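Local coordinates for NigD-like protein (Bacteroides vulgatus ATCC 8482, PDB 3K6O) that is of unknown function but probably belongs to the NigD-like lipoproteins, pairing an OB domain with a C-terminal beta-sandwich domain, at residues Q88-I101 with K131-P143. Residues are numbered along the deposited sequence; the frame is centred on the assembly and turned at random. Where two conformers were deposited one is given.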
ATOM      1  N   GLN A  88      -6.769   2.037  -2.695  1.00 35.10           N
ATOM      2  CA  GLN A  88      -8.071   1.361  -2.828  1.00 35.29           C
ATOM      3  C   GLN A  88      -8.762   1.202  -1.489  1.00 35.15           C
ATOM      4  O   GLN A  88      -8.115   1.064  -0.437  1.00 35.73           O
ATOM      5  CB  GLN A  88      -7.956  -0.022  -3.521  1.00 35.48           C
ATOM      6  CG  GLN A  88      -7.770   0.062  -4.988  1.00 37.59           C
ATOM      7  CD  GLN A  88      -7.766  -1.286  -5.702  1.00 40.65           C
ATOM      8  OE1 GLN A  88      -8.633  -2.187  -5.471  1.00 42.19           O
ATOM      9  NE2 GLN A  88      -6.815  -1.428  -6.595  1.00 35.98           N
ATOM     10  N   LYS A  89     -10.087   1.238  -1.530  1.00 34.55           N
ATOM     11  CA  LYS A  89     -10.877   0.981  -0.346  1.00 35.03           C
ATOM     12  C   LYS A  89     -11.038  -0.521  -0.177  1.00 33.32           C
ATOM     13  O   LYS A  89     -11.101  -1.247  -1.155  1.00 31.13           O
ATOM     14  CB  LYS A  89     -12.284   1.549  -0.519  1.00 36.53           C
ATOM     15  CG  LYS A  89     -12.353   3.072  -0.532  1.00 42.72           C
ATOM     16  CD  LYS A  89     -13.635   3.496  -1.319  1.00 50.54           C
ATOM     17  CE  LYS A  89     -13.770   5.007  -1.448  1.00 54.84           C
ATOM     18  NZ  LYS A  89     -12.750   5.598  -2.409  1.00 60.05           N
ATOM     19  N   ILE A  90     -11.189  -0.951   1.068  1.00 32.38           N
ATOM     20  CA  ILE A  90     -11.750  -2.271   1.367  1.00 32.08           C
ATOM     21  C   ILE A  90     -13.198  -2.365   0.837  1.00 31.52           C
ATOM     22  O   ILE A  90     -13.958  -1.393   0.842  1.00 31.62           O
ATOM     23  CB  ILE A  90     -11.648  -2.562   2.871  1.00 31.77           C
ATOM     24  CG1 ILE A  90     -10.161  -2.734   3.234  1.00 33.12           C
ATOM     25  CG2 ILE A  90     -12.521  -3.817   3.283  1.00 30.59           C
ATOM     26  CD1 ILE A  90      -9.851  -2.906   4.733  1.00 30.84           C
ATOM     27  N   ILE A  91     -13.563  -3.531   0.330  1.00 31.86           N
ATOM     28  CA  ILE A  91     -14.944  -3.786  -0.059  1.00 30.86           C
ATOM     29  C   ILE A  91     -15.496  -5.034   0.639  1.00 30.60           C
ATOM     30  O   ILE A  91     -14.759  -5.881   1.135  1.00 29.69           O
ATOM     31  CB  ILE A  91     -15.083  -3.962  -1.598  1.00 30.31           C
ATOM     32  CG1 ILE A  91     -14.308  -5.164  -2.079  1.00 30.29           C
ATOM     33  CG2 ILE A  91     -14.628  -2.690  -2.375  1.00 30.75           C
ATOM     34  CD1 ILE A  91     -14.642  -5.558  -3.601  1.00 30.77           C
ATOM     35  N   GLY A  92     -16.817  -5.169   0.590  1.00 30.94           N
ATOM     36  CA  GLY A  92     -17.521  -6.341   1.109  1.00 30.25           C
ATOM     37  C   GLY A  92     -17.606  -7.414   0.050  1.00 29.72           C
ATOM     38  O   GLY A  92     -17.904  -7.120  -1.105  1.00 30.73           O
ATOM     39  N   LEU A  93     -17.263  -8.643   0.421  1.00 29.43           N
ATOM     40  CA  LEU A  93     -17.422  -9.797  -0.441  1.00 28.62           C
ATOM     41  C   LEU A  93     -18.674 -10.550   0.013  1.00 28.54           C
ATOM     42  O   LEU A  93     -18.756 -10.985   1.158  1.00 28.51           O
ATOM     43  CB  LEU A  93     -16.176 -10.694  -0.322  1.00 28.66           C
ATOM     44  CG  LEU A  93     -16.302 -12.093  -0.883  1.00 30.62           C
ATOM     45  CD1 LEU A  93     -16.629 -12.036  -2.394  1.00 26.13           C
ATOM     46  CD2 LEU A  93     -15.041 -12.992  -0.589  1.00 30.75           C
ATOM     47  N   ASN A  94     -19.646 -10.707  -0.875  1.00 27.66           N
ATOM     48  CA  ASN A  94     -20.908 -11.351  -0.545  1.00 27.63           C
ATOM     49  C   ASN A  94     -21.284 -12.315  -1.677  1.00 27.16           C
ATOM     50  O   ASN A  94     -20.615 -12.346  -2.667  1.00 25.39           O
ATOM     51  CB  ASN A  94     -21.955 -10.271  -0.278  1.00 27.90           C
ATOM     52  CG  ASN A  94     -22.186  -9.377  -1.465  1.00 28.84           C
ATOM     53  OD1 ASN A  94     -22.558  -9.846  -2.545  1.00 30.62           O
ATOM     54  ND2 ASN A  94     -22.013  -8.089  -1.283  1.00 31.30           N
ATOM     55  N   PRO A  95     -22.333 -13.140  -1.513  1.00 28.58           N
ATOM     56  CA  PRO A  95     -22.667 -14.100  -2.575  1.00 28.37           C
ATOM     57  C   PRO A  95     -22.949 -13.482  -3.941  1.00 28.23           C
ATOM     58  O   PRO A  95     -22.689 -14.118  -4.963  1.00 28.68           O
ATOM     59  CB  PRO A  95     -23.943 -14.758  -2.042  1.00 28.70           C
ATOM     60  CG  PRO A  95     -23.770 -14.728  -0.591  1.00 29.37           C
ATOM     61  CD  PRO A  95     -23.126 -13.396  -0.299  1.00 29.50           C
ATOM     62  N   ASP A  96     -23.476 -12.264  -3.986  1.00 28.59           N
ATOM     63  CA  ASP A  96     -23.808 -11.632  -5.278  1.00 29.49           C
ATOM     64  C   ASP A  96     -22.606 -11.144  -6.099  1.00 29.14           C
ATOM     65  O   ASP A  96     -22.585 -11.349  -7.312  1.00 29.25           O
ATOM     66  CB  ASP A  96     -24.796 -10.485  -5.098  1.00 29.63           C
ATOM     67  CG  ASP A  96     -26.072 -10.957  -4.473  1.00 32.23           C
ATOM     68  OD1 ASP A  96     -26.734 -11.855  -5.044  1.00 27.87           O
ATOM     69  OD2 ASP A  96     -26.348 -10.482  -3.356  1.00 39.13           O
ATOM     70  N   ASN A  97     -21.627 -10.522  -5.455  1.00 27.86           N
ATOM     71  CA  ASN A  97     -20.432 -10.030  -6.141  1.00 27.79           C
ATOM     72  C   ASN A  97     -19.247 -11.024  -6.112  1.00 27.95           C
ATOM     73  O   ASN A  97     -18.186 -10.751  -6.691  1.00 27.22           O
ATOM     74  CB  ASN A  97     -19.985  -8.650  -5.593  1.00 27.73           C
ATOM     75  CG  ASN A  97     -19.514  -8.731  -4.151  1.00 28.00           C
ATOM     76  OD1 ASN A  97     -19.357  -9.835  -3.615  1.00 26.25           O
ATOM     77  ND2 ASN A  97     -19.249  -7.586  -3.533  1.00 28.29           N
HETATM   78  N   MSE A  98     -19.420 -12.183  -5.488  1.00 27.92           N
HETATM   79  CA  MSE A  98     -18.300 -13.143  -5.391  1.00 28.69           C
HETATM   80  C   MSE A  98     -17.704 -13.456  -6.774  1.00 29.37           C
HETATM   81  O   MSE A  98     -16.501 -13.462  -6.969  1.00 28.55           O
HETATM   82  CB  MSE A  98     -18.831 -14.428  -4.734  1.00 29.46           C
HETATM   83  CG  MSE A  98     -17.942 -15.572  -4.736  1.00 29.76           C
HETATM   84 SE   MSE A  98     -18.808 -17.107  -3.806  1.00 29.60          SE
HETATM   85  CE  MSE A  98     -20.272 -17.442  -5.078  1.00 30.65           C
ATOM     86  N   ASP A  99     -18.568 -13.734  -7.740  1.00 29.26           N
ATOM     87  CA  ASP A  99     -18.083 -14.179  -9.023  1.00 30.72           C
ATOM     88  C   ASP A  99     -17.256 -13.093  -9.710  1.00 31.30           C
ATOM     89  O   ASP A  99     -16.206 -13.386 -10.313  1.00 30.99           O
ATOM     90  CB  ASP A  99     -19.227 -14.636  -9.922  1.00 30.00           C
ATOM     91  CG  ASP A  99     -18.730 -15.335 -11.165  1.00 31.83           C
ATOM     92  OD1 ASP A  99     -18.220 -16.470 -11.044  1.00 31.73           O
ATOM     93  OD2 ASP A  99     -18.848 -14.757 -12.260  1.00 30.98           O
ATOM     94  N   SER A 100     -17.713 -11.851  -9.628  1.00 32.16           N
ATOM     95  CA  SER A 100     -16.995 -10.759 -10.283  0.50 32.95           C
ATOM     96  C   SER A 100     -15.724 -10.382  -9.509  1.00 33.63           C
ATOM     97  O   SER A 100     -14.791  -9.861 -10.089  1.00 34.43           O
ATOM     98  CB  SER A 100     -17.907  -9.538 -10.517  0.50 32.76           C
ATOM     99  OG  SER A 100     -18.797  -9.340  -9.442  0.50 33.06           O
ATOM    100  N   ILE A 101     -15.678 -10.650  -8.202  1.00 33.45           N
ATOM    101  CA  ILE A 101     -14.459 -10.380  -7.448  1.00 33.53           C
ATOM    102  C   ILE A 101     -13.365 -11.448  -7.718  1.00 33.68           C
ATOM    103  O   ILE A 101     -12.177 -11.123  -7.856  1.00 33.96           O
ATOM    104  CB  ILE A 101     -14.739 -10.254  -5.931  1.00 33.71           C
ATOM    105  CG1 ILE A 101     -15.476  -8.945  -5.600  1.00 31.94           C
ATOM    106  CG2 ILE A 101     -13.443 -10.293  -5.127  1.00 34.73           C
ATOM    107  CD1 ILE A 101     -16.013  -8.905  -4.161  1.00 30.76           C
ATOM    108  N   LYS A 131      -7.981  -4.382 -17.734  1.00 52.21           N
ATOM    109  CA  LYS A 131      -6.977  -4.133 -16.691  1.00 51.73           C
ATOM    110  C   LYS A 131      -7.323  -4.924 -15.406  1.00 50.77           C
ATOM    111  O   LYS A 131      -8.386  -4.705 -14.814  1.00 51.87           O
ATOM    112  CB  LYS A 131      -6.878  -2.622 -16.437  1.00 52.05           C
ATOM    113  CG  LYS A 131      -6.295  -2.189 -15.095  1.00 53.22           C
ATOM    114  CD  LYS A 131      -4.763  -2.227 -14.998  1.00 55.00           C
ATOM    115  CE  LYS A 131      -4.324  -1.865 -13.541  1.00 56.48           C
ATOM    116  NZ  LYS A 131      -2.993  -1.190 -13.423  1.00 57.33           N
ATOM    117  N   PRO A 132      -6.426  -5.846 -14.956  1.00 48.68           N
ATOM    118  CA  PRO A 132      -6.741  -6.682 -13.782  1.00 46.18           C
ATOM    119  C   PRO A 132      -7.051  -5.925 -12.492  1.00 44.32           C
ATOM    120  O   PRO A 132      -6.570  -4.803 -12.288  1.00 42.26           O
ATOM    121  CB  PRO A 132      -5.456  -7.511 -13.575  1.00 46.03           C
ATOM    122  CG  PRO A 132      -4.770  -7.496 -14.850  1.00 47.25           C
ATOM    123  CD  PRO A 132      -5.061  -6.130 -15.440  1.00 48.61           C
ATOM    124  N   ILE A 133      -7.815  -6.599 -11.618  1.00 42.32           N
ATOM    125  CA  ILE A 133      -8.211  -6.068 -10.301  1.00 40.29           C
ATOM    126  C   ILE A 133      -7.611  -6.902  -9.155  1.00 38.01           C
ATOM    127  O   ILE A 133      -7.624  -8.146  -9.181  1.00 38.34           O
ATOM    128  CB  ILE A 133      -9.778  -6.018 -10.140  1.00 40.34           C
ATOM    129  CG1 ILE A 133     -10.448  -7.391 -10.328  1.00 39.39           C
ATOM    130  CG2 ILE A 133     -10.387  -5.074 -11.148  1.00 42.36           C
ATOM    131  CD1 ILE A 133     -11.981  -7.376 -10.051  1.00 37.66           C
ATOM    132  N   LEU A 134      -7.020  -6.205  -8.203  1.00 35.82           N
ATOM    133  CA  LEU A 134      -6.689  -6.753  -6.904  1.00 34.46           C
ATOM    134  C   LEU A 134      -7.542  -6.046  -5.822  1.00 34.12           C
ATOM    135  O   LEU A 134      -7.400  -4.841  -5.604  1.00 33.67           O
ATOM    136  CB  LEU A 134      -5.204  -6.565  -6.610  1.00 33.51           C
ATOM    137  CG  LEU A 134      -4.702  -7.276  -5.338  1.00 32.94           C
ATOM    138  CD1 LEU A 134      -4.723  -8.817  -5.482  1.00 31.13           C
ATOM    139  CD2 LEU A 134      -3.319  -6.804  -4.931  1.00 31.00           C
ATOM    140  N   ASN A 135      -8.390  -6.803  -5.121  1.00 33.11           N
ATOM    141  CA  ASN A 135      -9.164  -6.252  -4.004  1.00 32.00           C
ATOM    142  C   ASN A 135      -8.803  -6.864  -2.629  1.00 31.96           C
ATOM    143  O   ASN A 135      -8.311  -8.001  -2.513  1.00 31.77           O
ATOM    144  CB  ASN A 135     -10.651  -6.483  -4.247  1.00 31.65           C
ATOM    145  CG  ASN A 135     -11.228  -5.597  -5.318  1.00 32.83           C
ATOM    146  OD1 ASN A 135     -11.567  -6.057  -6.434  1.00 36.19           O
ATOM    147  ND2 ASN A 135     -11.376  -4.357  -5.005  1.00 26.53           N
ATOM    148  N   LEU A 136      -9.073  -6.098  -1.601  1.00 31.19           N
ATOM    149  CA  LEU A 136      -8.953  -6.518  -0.200  1.00 31.28           C
ATOM    150  C   LEU A 136     -10.348  -6.497   0.372  1.00 30.61           C
ATOM    151  O   LEU A 136     -10.993  -5.445   0.427  1.00 29.34           O
ATOM    152  CB  LEU A 136      -8.081  -5.552   0.597  1.00 30.79           C
ATOM    153  CG  LEU A 136      -7.720  -5.966   2.033  1.00 30.56           C
ATOM    154  CD1 LEU A 136      -6.923  -7.271   2.041  1.00 28.40           C
ATOM    155  CD2 LEU A 136      -6.959  -4.849   2.722  1.00 28.30           C
ATOM    156  N   VAL A 137     -10.852  -7.676   0.729  1.00 29.73           N
ATOM    157  CA  VAL A 137     -12.247  -7.802   1.006  1.00 28.28           C
ATOM    158  C   VAL A 137     -12.484  -8.291   2.403  1.00 28.86           C
ATOM    159  O   VAL A 137     -11.669  -9.011   2.962  1.00 30.13           O
ATOM    160  CB  VAL A 137     -12.874  -8.766   0.000  1.00 28.90           C
ATOM    161  CG1 VAL A 137     -12.422  -8.391  -1.446  1.00 26.04           C
ATOM    162  CG2 VAL A 137     -12.507 -10.192   0.372  1.00 25.17           C
ATOM    163  N   VAL A 138     -13.626  -7.916   2.957  1.00 29.59           N
ATOM    164  CA  VAL A 138     -14.209  -8.600   4.110  1.00 28.69           C
ATOM    165  C   VAL A 138     -15.171  -9.668   3.644  1.00 29.52           C
ATOM    166  O   VAL A 138     -16.131  -9.368   2.939  1.00 30.41           O
ATOM    167  CB  VAL A 138     -14.966  -7.616   5.010  1.00 29.84           C
ATOM    168  CG1 VAL A 138     -15.578  -8.332   6.305  1.00 24.77           C
ATOM    169  CG2 VAL A 138     -14.051  -6.438   5.376  1.00 26.24           C
ATOM    170  N   ASN A 139     -14.915 -10.911   4.028  1.00 29.53           N
ATOM    171  CA  ASN A 139     -15.733 -12.021   3.576  1.00 29.90           C
ATOM    172  C   ASN A 139     -16.984 -12.098   4.431  1.00 31.19           C
ATOM    173  O   ASN A 139     -16.916 -12.506   5.598  1.00 30.48           O
ATOM    174  CB  ASN A 139     -14.946 -13.330   3.681  1.00 31.01           C
ATOM    175  CG  ASN A 139     -15.642 -14.503   2.959  1.00 29.43           C
ATOM    176  OD1 ASN A 139     -16.845 -14.486   2.850  1.00 32.29           O
ATOM    177  ND2 ASN A 139     -14.883 -15.536   2.510  1.00 28.30           N
ATOM    178  N   GLU A 140     -18.122 -11.720   3.857  1.00 31.70           N
ATOM    179  CA  GLU A 140     -19.365 -11.652   4.592  1.00 33.07           C
ATOM    180  C   GLU A 140     -20.137 -12.977   4.574  1.00 33.78           C
ATOM    181  O   GLU A 140     -21.274 -13.024   5.065  1.00 35.36           O
ATOM    182  CB  GLU A 140     -20.228 -10.507   4.052  1.00 32.20           C
ATOM    183  CG  GLU A 140     -19.541  -9.122   4.199  1.00 34.61           C
ATOM    184  CD  GLU A 140     -20.254  -8.002   3.475  1.00 35.11           C
ATOM    185  OE1 GLU A 140     -21.193  -8.301   2.750  1.00 35.17           O
ATOM    186  OE2 GLU A 140     -19.891  -6.813   3.641  1.00 37.90           O
HETATM  187  N   MSE A 141     -19.528 -14.037   4.027  1.00 34.66           N
HETATM  188  CA  MSE A 141     -20.170 -15.341   3.869  1.00 35.52           C
HETATM  189  C   MSE A 141     -19.780 -16.416   4.926  1.00 36.78           C
HETATM  190  O   MSE A 141     -20.330 -17.529   4.911  1.00 36.55           O
HETATM  191  CB  MSE A 141     -19.789 -15.934   2.471  1.00 36.32           C
HETATM  192  CG  MSE A 141     -20.474 -15.246   1.286  1.00 37.61           C
HETATM  193 SE   MSE A 141     -19.956 -16.015  -0.391  1.00 38.17          SE
HETATM  194  CE  MSE A 141     -18.504 -14.711  -0.761  1.00 38.88           C
ATOM    195  N   ILE A 142     -18.819 -16.092   5.792  1.00 37.22           N
ATOM    196  CA  ILE A 142     -18.278 -17.004   6.769  1.00 37.43           C
ATOM    197  C   ILE A 142     -18.512 -16.433   8.177  1.00 38.71           C
ATOM    198  O   ILE A 142     -18.646 -15.241   8.314  1.00 37.09           O
ATOM    199  CB  ILE A 142     -16.795 -17.168   6.568  1.00 36.68           C
ATOM    200  CG1 ILE A 142     -16.038 -15.851   6.771  1.00 37.47           C
ATOM    201  CG2 ILE A 142     -16.492 -17.671   5.175  1.00 37.72           C
ATOM    202  CD1 ILE A 142     -14.542 -16.038   6.664  1.00 36.95           C
ATOM    203  N   PRO A 143     -18.487 -17.276   9.220  1.00 39.80           N
ATOM    204  CA  PRO A 143     -18.770 -16.751  10.560  1.00 40.80           C
ATOM    205  C   PRO A 143     -17.715 -15.799  11.137  1.00 41.95           C
ATOM    206  O   PRO A 143     -16.564 -15.740  10.666  1.00 39.96           O
ATOM    207  CB  PRO A 143     -18.889 -18.007  11.439  1.00 40.98           C
ATOM    208  CG  PRO A 143     -18.370 -19.164  10.627  1.00 41.25           C
ATOM    209  CD  PRO A 143     -18.365 -18.752   9.178  1.00 40.39           C
TER
HETATM  210  O   HOH W   1     -10.176  -3.470  -2.759  1.00 32.44           O
HETATM  211  O   HOH W   2     -10.887  -8.752  -7.151  1.00 34.25           O
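With its CG anti to the backbone N (chi1 166°), L93 sends its branch toward M141, whose extended chain bends at SE and lays CE against it at about a right angle. The L93 CG to M141 CE distance of 3.4 Å is tighter than usual for two carbons. M141 is also walled in by P95, through ring atoms CG and CD against its CG, and by M98, the two selenium atoms lying 3.8 Å apart; both M residues are selenomethionine. On the same face L93 CB meets V137 CG2, and I91, its CG1 wedged between backbone N and carbonyl carbon (chi1 63°), sets CG1 against V137 CG1 at 3.8 Å. V138, pointing to the other face, meets I90 CG2 with its CG2, and Y177 touches both side chains.

Four alternating backbone bonds fix the register: I91 N to L136 O, V138 N to I91 O, L93 N to V138 O (2.9 Å, 169° at the hydrogen) and E140 N to L93 O. Before them the strands part, and one water spans the gap, donating to K89 O and accepting from L136 N and N135 ND2 (2.7 Å from the last). N97, in the turn after the strand, reaches back with ND2 to G92 O inside the paired run (2.8 Å), while its OD1 accepts from N94 N; N94 OD1 answers with an Asx motif to N97 N. N139 OD1 closes an Asx turn onto M141 N, its ND2 held by E153.

Bridges I91–V137, G92–V138 and L93–N139 thus make a short parallel pairing, with 133-139 also bonded to antiparallel strand 149-157, within the NigD-like C-terminal beta-sandwich domain.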